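Long-range contacts in ABC transporter substrate-binding protein-branched chain amino acid transport (PDB 4GNR), which probably captures branched-chain amino acids, here isoleucine, outside the cell and delivers them to an ABC transporter for import: residues Ala143-Leu148 with Glu171-Glu176; Lys195-Ile200 with Met219-Pro224; Lys211-Ala216 with Gln238-Glu243; Asp229-Glu234 with Ser246-Ile251. One frame throughout, in Å; residues are numbered along the deposited sequence.

Contact 1: Ala143-Leu148 with Glu171-Glu176; sequences AKKVVL and EIVADE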
# COMPACT_ATOMS: atom_id res chain seq x y z
N ALA A 143 8.11 24.58 3.56
CA ALA A 143 7.60 24.63 4.94
C ALA A 143 8.62 24.61 6.09
O ALA A 143 9.25 23.60 6.33
CB ALA A 143 6.59 23.46 5.12
N LYS A 144 8.75 25.75 6.78
CA LYS A 144 9.63 25.89 7.95
C LYS A 144 8.90 25.53 9.26
O LYS A 144 9.53 25.36 10.30
CB LYS A 144 10.20 27.30 8.03
CG LYS A 144 11.04 27.69 6.82
CD LYS A 144 11.65 29.09 6.96
CE LYS A 144 12.61 29.17 8.14
NZ LYS A 144 13.77 28.25 7.99
N LYS A 145 7.58 25.42 9.20
CA LYS A 145 6.80 25.04 10.39
C LYS A 145 5.69 24.13 9.89
O LYS A 145 5.06 24.42 8.88
CB LYS A 145 6.24 26.24 11.17
CG LYS A 145 7.27 27.18 11.77
CD LYS A 145 6.60 28.35 12.49
CE LYS A 145 7.60 29.33 13.07
NZ LYS A 145 6.95 30.49 13.74
N VAL A 146 5.45 23.03 10.60
CA VAL A 146 4.42 22.05 10.24
C VAL A 146 3.70 21.56 11.49
O VAL A 146 4.18 21.68 12.62
CB VAL A 146 4.99 20.77 9.56
CG1 VAL A 146 5.72 21.13 8.28
CG2 VAL A 146 5.85 19.97 10.53
N VAL A 147 2.51 21.04 11.23
CA VAL A 147 1.73 20.32 12.18
C VAL A 147 1.90 18.81 11.80
O VAL A 147 1.84 18.46 10.64
CB VAL A 147 0.23 20.63 12.14
CG1 VAL A 147 -0.58 19.68 13.00
CG2 VAL A 147 -0.03 22.08 12.54
N LEU A 148 2.11 17.95 12.78
CA LEU A 148 2.21 16.49 12.61
C LEU A 148 0.96 15.93 13.35
O LEU A 148 0.78 16.21 14.55
CB LEU A 148 3.52 15.94 13.17
CG LEU A 148 3.78 14.44 13.00
CD1 LEU A 148 3.69 13.99 11.53
CD2 LEU A 148 5.14 14.08 13.61
N GLU A 171 10.31 23.53 12.42
CA GLU A 171 9.64 23.41 13.70
C GLU A 171 8.29 22.72 13.58
O GLU A 171 7.48 23.04 12.72
CB GLU A 171 9.43 24.79 14.35
CG GLU A 171 8.76 24.70 15.74
CD GLU A 171 8.49 26.04 16.38
OE1 GLU A 171 8.79 27.08 15.75
OE2 GLU A 171 7.95 26.07 17.52
N ILE A 172 8.09 21.72 14.43
CA ILE A 172 6.82 21.01 14.52
C ILE A 172 6.06 21.83 15.59
O ILE A 172 6.31 21.71 16.80
CB ILE A 172 6.99 19.53 14.89
CG1 ILE A 172 7.81 18.81 13.81
CG2 ILE A 172 5.63 18.86 15.01
CD1 ILE A 172 8.05 17.31 14.05
N VAL A 173 5.14 22.66 15.12
CA VAL A 173 4.38 23.59 15.99
C VAL A 173 3.25 22.93 16.77
O VAL A 173 2.76 23.50 17.75
CB VAL A 173 3.89 24.83 15.23
CG1 VAL A 173 5.08 25.60 14.65
CG2 VAL A 173 2.85 24.52 14.19
N ALA A 174 2.81 21.77 16.32
CA ALA A 174 1.78 21.01 17.01
C ALA A 174 2.04 19.56 16.59
O ALA A 174 2.26 19.27 15.41
CB ALA A 174 0.35 21.47 16.68
N ASP A 175 2.00 18.65 17.55
CA ASP A 175 2.27 17.21 17.33
C ASP A 175 1.11 16.57 18.09
O ASP A 175 1.15 16.43 19.32
CB ASP A 175 3.68 16.88 17.88
CG ASP A 175 4.25 15.56 17.39
OD1 ASP A 175 3.51 14.67 16.94
OD2 ASP A 175 5.49 15.39 17.48
N GLU A 176 0.00 16.48 17.32
CA GLU A 176 -1.34 15.98 17.76
C GLU A 176 -1.69 14.56 17.29
O GLU A 176 -1.11 14.03 16.33
CB GLU A 176 -2.43 16.95 17.31
CG GLU A 176 -2.25 18.38 17.80
CD GLU A 176 -2.40 18.56 19.30
OE1 GLU A 176 -3.21 17.86 19.94
OE2 GLU A 176 -1.77 19.49 19.84
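Val146 takes part in two main-chain bonds to its neighbouring strand: its N donates to Glu171 O at 2.9 Å, and its O accepts from Val173 N at 2.9 Å. The same pattern resumes two residues on, where Leu148 N reaches Ala174 O and Leu148 O receives Glu176 N. Between these pairs the chain turns a corner at Val173, whose methyls pack against Lys145 and Val147: Val173 CG1 lies 3.7 Å from Lys145 CB, crossing the lysine at about a right angle, while Val173 CG2 settles 3.5 Å from Val146 O. In one of its two conformers Lys145 runs extended beside Glu171, both chains pointing the same way, but Lys145 NZ stops 4.4 Å from Glu171 OE1, a loose attraction at the surface. On the other face Ile172 CG2 touches Leu148 CB, and Leu148 CD2 runs alongside Asp175, whose OD1 is 3.8 Å away. The carboxylate of Asp175 is positioned from outside by a salt bridge to Arg165, and in one conformer Glu176 pairs with Lys191. Helix 155-167 covers the Ile172 and Leu148 face through Phe164 and Arg165, whereas Met192 of helix 186-193 packs on Val147. Strand, helix and parallel strand make a beta-alpha-beta crossover, here at the edge of the sheet in one lobe of a periplasmic-binding-protein fold.

Contact 2: Lys195-Ile200 with Met219-Pro224; sequences KDFDAI and MGIDKP. With MG (magnesium ion), chain D.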
# COMPACT_ATOMS: atom_id res chain seq x y z
N LYS A 195 -2.74 28.66 14.77
CA LYS A 195 -1.28 28.69 14.71
C LYS A 195 -0.78 28.82 13.29
O LYS A 195 -1.37 28.29 12.39
CB LYS A 195 -0.66 27.42 15.26
CG LYS A 195 -0.96 27.12 16.72
CD LYS A 195 -0.42 25.75 17.14
CE LYS A 195 -0.58 25.46 18.65
NZ LYS A 195 0.25 26.37 19.52
N ASP A 196 0.26 29.58 13.04
CA ASP A 196 0.72 29.63 11.69
C ASP A 196 1.44 28.31 11.48
O ASP A 196 2.06 27.74 12.39
CB ASP A 196 1.73 30.74 11.44
CG ASP A 196 1.99 30.98 9.95
OD1 ASP A 196 1.15 30.56 9.13
OD2 ASP A 196 3.03 31.60 9.61
N PHE A 197 1.24 27.74 10.32
CA PHE A 197 1.93 26.48 9.91
C PHE A 197 1.88 26.55 8.41
O PHE A 197 1.04 27.27 7.86
CB PHE A 197 1.37 25.16 10.46
CG PHE A 197 -0.07 25.02 10.25
CD1 PHE A 197 -0.57 24.55 9.06
CD2 PHE A 197 -0.94 25.42 11.22
CE1 PHE A 197 -1.92 24.47 8.86
CE2 PHE A 197 -2.28 25.35 11.03
CZ PHE A 197 -2.78 24.88 9.86
N ASP A 198 2.77 25.80 7.78
CA ASP A 198 2.87 25.78 6.33
C ASP A 198 2.31 24.50 5.72
O ASP A 198 2.05 24.44 4.53
CB ASP A 198 4.35 25.93 5.93
CG ASP A 198 4.98 27.19 6.46
OD1 ASP A 198 4.33 28.25 6.42
OD2 ASP A 198 6.16 27.15 6.88
N ALA A 199 2.15 23.46 6.53
CA ALA A 199 1.62 22.17 6.07
C ALA A 199 1.24 21.33 7.27
O ALA A 199 1.74 21.57 8.38
CB ALA A 199 2.67 21.43 5.20
N ILE A 200 0.35 20.38 7.01
CA ILE A 200 -0.06 19.41 8.01
C ILE A 200 0.30 18.01 7.45
O ILE A 200 -0.14 17.67 6.36
CB ILE A 200 -1.57 19.42 8.31
CG1 ILE A 200 -2.05 20.83 8.67
CG2 ILE A 200 -1.88 18.45 9.43
CD1 ILE A 200 -3.56 20.89 8.96
N MET A 219 -13.39 23.89 8.17
CA MET A 219 -13.19 24.97 9.12
C MET A 219 -12.20 26.04 8.64
O MET A 219 -11.76 26.89 9.41
CB MET A 219 -12.88 24.52 10.54
CG MET A 219 -11.56 23.88 10.67
SD MET A 219 -11.12 23.55 12.42
CE MET A 219 -12.35 22.34 12.83
N GLY A 220 -11.88 26.02 7.35
CA GLY A 220 -11.02 27.07 6.81
C GLY A 220 -9.53 26.88 6.77
O GLY A 220 -8.80 27.85 6.55
N ILE A 221 -9.09 25.67 7.05
CA ILE A 221 -7.65 25.36 6.96
C ILE A 221 -7.42 24.94 5.51
O ILE A 221 -7.94 23.91 5.07
CB ILE A 221 -7.26 24.24 7.89
CG1 ILE A 221 -7.47 24.67 9.34
CG2 ILE A 221 -5.80 23.85 7.65
CD1 ILE A 221 -7.32 23.53 10.33
N ASP A 222 -6.64 25.75 4.80
CA ASP A 222 -6.34 25.55 3.37
C ASP A 222 -4.94 25.09 3.02
O ASP A 222 -4.68 24.70 1.88
CB ASP A 222 -6.60 26.87 2.63
CG ASP A 222 -8.03 27.27 2.67
OD1 ASP A 222 -8.86 26.35 2.80
OD2 ASP A 222 -8.32 28.47 2.56
N LYS A 223 -4.04 25.14 3.99
CA LYS A 223 -2.65 24.77 3.77
C LYS A 223 -2.50 23.30 3.35
O LYS A 223 -3.38 22.47 3.59
CB LYS A 223 -1.80 25.03 5.02
CG LYS A 223 -1.45 26.50 5.30
CD LYS A 223 -0.50 27.12 4.24
CE LYS A 223 -0.13 28.55 4.50
NZ LYS A 223 0.77 29.06 3.43
N PRO A 224 -1.38 22.98 2.69
CA PRO A 224 -1.16 21.60 2.25
C PRO A 224 -1.32 20.57 3.35
O PRO A 224 -0.87 20.78 4.48
CB PRO A 224 0.30 21.64 1.78
CG PRO A 224 0.47 23.04 1.24
CD PRO A 224 -0.31 23.89 2.24
MG MG D . 3.49 32.21 7.62
O HOH W 1 2.09 31.03 6.70
O HOH W 2 3.53 27.79 3.06
O HOH W 3 4.71 30.62 7.46
O HOH W 4 1.82 33.72 7.77
O HOH W 5 5.28 33.19 8.40
O HOH W 6 4.11 32.95 5.86
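Phe197 has CG between its backbone N and carbonyl carbon (chi1 51°), a torsion that carries the ring across to the loop 219-224; Ile221, with CG2 anti to its backbone N, offers that methyl in return. Ile221 CG2 meets the ring at its edge, near its plane, 3.9 Å from Phe197 CZ, and the same methyl lies 3.9 Å from Ile200 CD1. Lys223 slides past the ring in the opposite direction, bent at its second torsion (chi2 -67°), its methylenes lying along Phe197 O and Asp198 O. Pro224 closes the contact: its CD is 3.3 Å from Asp198 O, and its O accepts the N-H of Ile200 at 2.8 Å and 163°, the start of the parallel pairing of strands 199-201 and 225-227. Gly220 ends helix 206-218 in a Schellman motif. In one of two conformers, Asp196 OD2 binds a magnesium ion at 2.1 Å, and five waters complete six ligands. One of these waters donates to Asp198 OD1, while a separate water, outside the metal's shell, accepts from Lys223 NZ and donates weakly to Asp198 OD1. The other oxygen of Asp198 takes the backbone N-H groups of Lys144 and Lys145. Lys223 and Asp198 are thus linked weakly through a water, Asp196 and Asp198 through the hydrated magnesium, and the cation probably eases the repulsion between the two carboxylates.

Contact 3: Lys211-Ala216 with Gln238-Glu243; sequences KIVNQA and QQATAE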
# COMPACT_ATOMS: atom_id res chain seq x y z
N LYS A 211 -11.57 12.03 6.40
CA LYS A 211 -12.43 12.82 7.32
C LYS A 211 -11.66 14.03 7.88
O LYS A 211 -12.23 15.10 8.06
CB LYS A 211 -12.96 11.93 8.44
CG LYS A 211 -13.94 10.87 7.96
CD LYS A 211 -14.45 10.01 9.10
CE LYS A 211 -15.35 8.85 8.66
NZ LYS A 211 -14.61 7.82 7.88
N ILE A 212 -10.37 13.86 8.17
CA ILE A 212 -9.52 14.96 8.65
C ILE A 212 -9.46 16.07 7.58
O ILE A 212 -9.62 17.25 7.90
CB ILE A 212 -8.13 14.46 9.03
CG1 ILE A 212 -8.22 13.63 10.33
CG2 ILE A 212 -7.15 15.62 9.15
CD1 ILE A 212 -6.99 12.80 10.60
N VAL A 213 -9.23 15.69 6.33
CA VAL A 213 -9.19 16.67 5.24
C VAL A 213 -10.54 17.40 5.15
O VAL A 213 -10.62 18.62 5.04
CB VAL A 213 -8.85 15.98 3.91
CG1 VAL A 213 -9.09 16.94 2.75
CG2 VAL A 213 -7.40 15.51 3.95
N ASN A 214 -11.60 16.60 5.23
CA ASN A 214 -12.96 17.11 5.16
C ASN A 214 -13.25 18.19 6.20
O ASN A 214 -13.81 19.26 5.92
CB ASN A 214 -13.92 15.97 5.40
CG ASN A 214 -15.33 16.42 5.32
OD1 ASN A 214 -15.93 16.70 6.34
ND2 ASN A 214 -15.81 16.67 4.11
N GLN A 215 -12.91 17.85 7.43
CA GLN A 215 -13.12 18.75 8.57
C GLN A 215 -12.15 19.94 8.59
O GLN A 215 -12.54 21.06 8.97
CB GLN A 215 -13.10 17.96 9.86
CG GLN A 215 -14.31 17.03 9.95
CD GLN A 215 -14.31 16.09 11.14
OE1 GLN A 215 -13.96 16.47 12.25
NE2 GLN A 215 -14.75 14.84 10.90
N ALA A 216 -10.91 19.72 8.20
CA ALA A 216 -9.91 20.80 8.18
C ALA A 216 -10.33 21.86 7.18
O ALA A 216 -10.40 23.06 7.50
CB ALA A 216 -8.52 20.25 7.86
N GLN A 238 -13.59 10.11 -1.60
CA GLN A 238 -15.01 10.06 -1.19
C GLN A 238 -15.19 10.58 0.25
O GLN A 238 -16.14 11.29 0.56
CB GLN A 238 -15.58 8.67 -1.32
CG GLN A 238 -15.88 8.32 -2.76
CD GLN A 238 -16.19 6.85 -2.98
OE1 GLN A 238 -16.32 6.08 -2.03
NE2 GLN A 238 -16.27 6.46 -4.24
N GLN A 239 -14.28 10.20 1.14
CA GLN A 239 -14.31 10.63 2.56
C GLN A 239 -14.01 12.13 2.67
O GLN A 239 -14.67 12.86 3.43
CB GLN A 239 -13.34 9.79 3.41
CG GLN A 239 -13.73 8.30 3.51
CD GLN A 239 -15.04 8.08 4.21
OE1 GLN A 239 -15.27 8.64 5.27
NE2 GLN A 239 -15.88 7.23 3.65
N ALA A 240 -13.05 12.61 1.90
CA ALA A 240 -12.70 14.03 1.93
C ALA A 240 -13.75 14.95 1.28
O ALA A 240 -14.01 16.05 1.76
CB ALA A 240 -11.37 14.27 1.20
N THR A 241 -14.35 14.37 0.24
CA THR A 241 -15.26 14.95 -0.75
C THR A 241 -14.32 15.63 -1.75
O THR A 241 -13.31 16.27 -1.40
CB THR A 241 -16.33 15.92 -0.25
OG1 THR A 241 -15.77 17.18 0.18
CG2 THR A 241 -17.17 15.27 0.82
N ALA A 242 -14.63 15.47 -3.03
CA ALA A 242 -13.78 16.02 -4.10
C ALA A 242 -13.52 17.51 -3.93
O ALA A 242 -12.42 18.00 -4.12
CB ALA A 242 -14.36 15.73 -5.47
N GLU A 243 -14.52 18.24 -3.45
CA GLU A 243 -14.38 19.69 -3.23
C GLU A 243 -13.19 20.04 -2.31
O GLU A 243 -12.30 20.83 -2.67
CB GLU A 243 -15.66 20.25 -2.59
CG GLU A 243 -15.61 21.74 -2.31
CD GLU A 243 -16.85 22.23 -1.58
OE1 GLU A 243 -17.60 21.39 -1.04
OE2 GLU A 243 -17.04 23.46 -1.53
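Lys211 and Gln239 lie side by side, their chains pointing the same way, and join at the far end: Lys211 NZ donates to Gln239 OE1 at 2.8 Å, approaching from well above the carbonyl plane, 51° out of it. The bend in the lysine's last torsion (chi4 68°) turns the ammonium group to the glutamine oxygen, while Lys211 CE lies 3.4 Å from Gln239 OE1. Each partner is also held by its own helix, Lys211 NZ by Asn207 O and Gln239 NE2 by Glu235. Deeper down, Val213 CG1 rests against Ala240 CB at 3.8 Å; Ala240 is small, consistent with the CA atoms of Asn214 and Ala240 lying 4.5 Å apart. These two helices, 206-218 and 234-240, are successive crossovers of the alternating beta/alpha lobe and lie against the same side of its sheet; Val213 also reaches Ile225 and Ile248 on the strands beneath. Beyond this apolar touch comes Asn214, in the conformer described here, whose side chain extends anti to the backbone N (chi1 -179°). Two side-chain donors grip Ala240 O, just before Thr241 leaves the helix with positive phi. Asn214 ND2 gives it a nearly straight bond at 3.0 Å; the acceptor sits in the amide plane, although the nitrogen itself stands above the plane of the accepting carbonyl. Thr241 OG1 reaches Ala240 O in the carbonyl plane, on a lone pair, at 2.6 Å.

Contact 4: Asp229-Glu234 with Ser246-Ile251; sequences DGFNGE and SNIYFI. With ILE (isoleucine), chain B.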
# COMPACT_ATOMS: atom_id res chain seq x y z
N ASP A 229 1.38 6.57 1.80
CA ASP A 229 0.66 5.75 0.82
C ASP A 229 -0.78 5.46 1.22
O ASP A 229 -1.59 5.08 0.37
CB ASP A 229 1.43 4.49 0.44
CG ASP A 229 1.57 3.44 1.56
OD1 ASP A 229 1.74 3.81 2.75
OD2 ASP A 229 1.56 2.21 1.22
N GLY A 230 -1.12 5.62 2.50
CA GLY A 230 -2.50 5.41 2.92
C GLY A 230 -3.52 6.34 2.26
O GLY A 230 -4.72 6.06 2.29
N PHE A 231 -3.08 7.47 1.68
CA PHE A 231 -4.00 8.39 0.99
C PHE A 231 -4.44 7.89 -0.39
O PHE A 231 -5.34 8.49 -0.97
CB PHE A 231 -3.35 9.77 0.80
CG PHE A 231 -3.37 10.69 2.00
CD1 PHE A 231 -3.25 10.26 3.32
CD2 PHE A 231 -3.34 12.07 1.76
CE1 PHE A 231 -3.19 11.20 4.36
CE2 PHE A 231 -3.28 12.99 2.79
CZ PHE A 231 -3.20 12.55 4.09
N ASN A 232 -3.81 6.85 -0.93
CA ASN A 232 -4.20 6.36 -2.25
C ASN A 232 -5.59 5.73 -2.23
O ASN A 232 -6.02 5.16 -1.24
CB ASN A 232 -3.19 5.32 -2.76
CG ASN A 232 -1.90 5.98 -3.18
OD1 ASN A 232 -1.77 6.43 -4.33
ND2 ASN A 232 -0.93 6.01 -2.29
N GLY A 233 -6.22 5.83 -3.39
CA GLY A 233 -7.52 5.26 -3.67
C GLY A 233 -8.66 6.25 -3.73
O GLY A 233 -8.62 7.32 -3.13
N GLU A 234 -9.74 5.86 -4.39
CA GLU A 234 -10.89 6.75 -4.50
C GLU A 234 -11.71 6.85 -3.21
O GLU A 234 -12.50 7.77 -3.06
CB GLU A 234 -11.82 6.33 -5.64
CG GLU A 234 -12.38 4.94 -5.45
CD GLU A 234 -13.36 4.54 -6.54
OE1 GLU A 234 -13.98 5.45 -7.14
OE2 GLU A 234 -13.54 3.33 -6.77
N SER A 246 -8.28 19.31 -2.04
CA SER A 246 -7.40 20.24 -2.74
C SER A 246 -6.22 20.56 -1.85
O SER A 246 -6.29 20.47 -0.63
CB SER A 246 -8.13 21.51 -3.18
OG SER A 246 -9.11 21.16 -4.15
N ASN A 247 -5.11 20.88 -2.48
CA ASN A 247 -3.85 21.15 -1.80
C ASN A 247 -3.46 19.90 -0.95
O ASN A 247 -3.03 19.99 0.19
CB ASN A 247 -3.95 22.42 -0.97
CG ASN A 247 -2.70 23.26 -1.03
OD1 ASN A 247 -1.81 23.02 -1.85
ND2 ASN A 247 -2.64 24.31 -0.21
N ILE A 248 -3.64 18.74 -1.58
CA ILE A 248 -3.32 17.44 -1.00
C ILE A 248 -2.10 16.86 -1.74
O ILE A 248 -2.02 16.94 -2.97
CB ILE A 248 -4.49 16.43 -1.11
CG1 ILE A 248 -5.80 16.99 -0.56
CG2 ILE A 248 -4.15 15.10 -0.46
CD1 ILE A 248 -5.78 17.43 0.88
N TYR A 249 -1.17 16.31 -0.99
CA TYR A 249 0.04 15.70 -1.55
C TYR A 249 0.22 14.36 -0.87
O TYR A 249 0.03 14.27 0.34
CB TYR A 249 1.26 16.57 -1.28
CG TYR A 249 1.13 17.95 -1.90
CD1 TYR A 249 0.44 18.96 -1.23
CD2 TYR A 249 1.67 18.22 -3.14
CE1 TYR A 249 0.26 20.21 -1.80
CE2 TYR A 249 1.53 19.48 -3.72
CZ TYR A 249 0.83 20.47 -3.04
OH TYR A 249 0.67 21.73 -3.60
N PHE A 250 0.58 13.32 -1.62
CA PHE A 250 0.81 12.02 -0.97
C PHE A 250 1.70 11.11 -1.82
O PHE A 250 1.80 11.24 -3.04
CB PHE A 250 -0.52 11.28 -0.64
CG PHE A 250 -1.42 11.07 -1.83
CD1 PHE A 250 -2.36 12.02 -2.17
CD2 PHE A 250 -1.36 9.91 -2.59
CE1 PHE A 250 -3.20 11.84 -3.24
CE2 PHE A 250 -2.20 9.72 -3.67
CZ PHE A 250 -3.12 10.69 -4.00
N ILE A 251 2.32 10.17 -1.13
CA ILE A 251 3.20 9.21 -1.76
C ILE A 251 2.42 8.10 -2.45
O ILE A 251 1.43 7.58 -1.91
CB ILE A 251 4.13 8.56 -0.71
CG1 ILE A 251 5.04 9.65 -0.13
CG2 ILE A 251 4.95 7.43 -1.32
CD1 ILE A 251 6.03 9.17 0.86
N ILE B . 1.48 0.60 3.52
CA ILE B . 0.28 0.46 4.40
C ILE B . 0.54 -0.65 5.41
O ILE B . -0.34 -0.90 6.26
CB ILE B . -1.06 0.41 3.62
CG1 ILE B . -0.99 -0.56 2.46
CG2 ILE B . -1.58 1.84 3.04
CD1 ILE B . -2.31 -0.69 1.74
OXT ILE B . 1.64 -1.24 5.36
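Asn232 ND2 spends its N-H groups on two carbonyls, one in each segment: Ile251 O at 2.9 Å, with the donor in the carbonyl plane, and Asp229 O at 2.9 Å by a straighter bond of 172°. Asp229 O also accepts the backbone N-H of Asn232, from the same face of its plane. The remaining amide atom, Asn232 OD1, is hydrogen-bonded to Ser252 OG, so the rotation of the amide is fixed from several sides. Its plane stands 88° from the ring of Phe250, and OD1 points at the ring's edge, 3.4 Å from Phe250 CE2. One face of that ring is covered by the backbone of Phe231, whose CB lies 3.5 Å from Phe250 CG. The Phe231 ring extends beyond it and receives Ile248 CG2 at its own edge, 3.8 Å from CD2; Phe236 stacks on it from the following helix. Asp229, whose CA makes a CH...O contact with Ile251 O, turns its side chain the other way, CG between backbone N and carbonyl carbon (chi1 68°), into the ligand pocket. There Asp229 OD2 takes the amino group of the bound isoleucine, ILE N, at 2.8 Å, with OD1 adding a weak bond and also holding Tyr156 OH. The carboxylate probably balances the charge of the ligand's ammonium group, while Asn232 and the phenylalanines probably serve as a second shell, tying the turn that carries it to strand 248-252.

In the fold
All four contacts belong to one lobe of the binding protein, and three of them reach its seven-stranded mixed sheet. Contact 1 pairs the outermost strand 171-178 with 145-151; contact 2, its centre about 10 Å from that of contact 1, sits on the next strand, 199-201, and the loop leading to 225-227. Contact 3 joins helices beside that sheet, and its centre is about 11 Å from that of contact 4, which uses strand 248-252. Along the chain contact 1 closes first, whereas contact 3 crosses both contacts 2 and 4, so successive beta-alpha units interlock. The centres of contacts 1 and 4 lie about 19 Å apart, yet contact 2 touches contacts 1, 3 and 4, linking the lobe's outer edge to the isoleucine pocket.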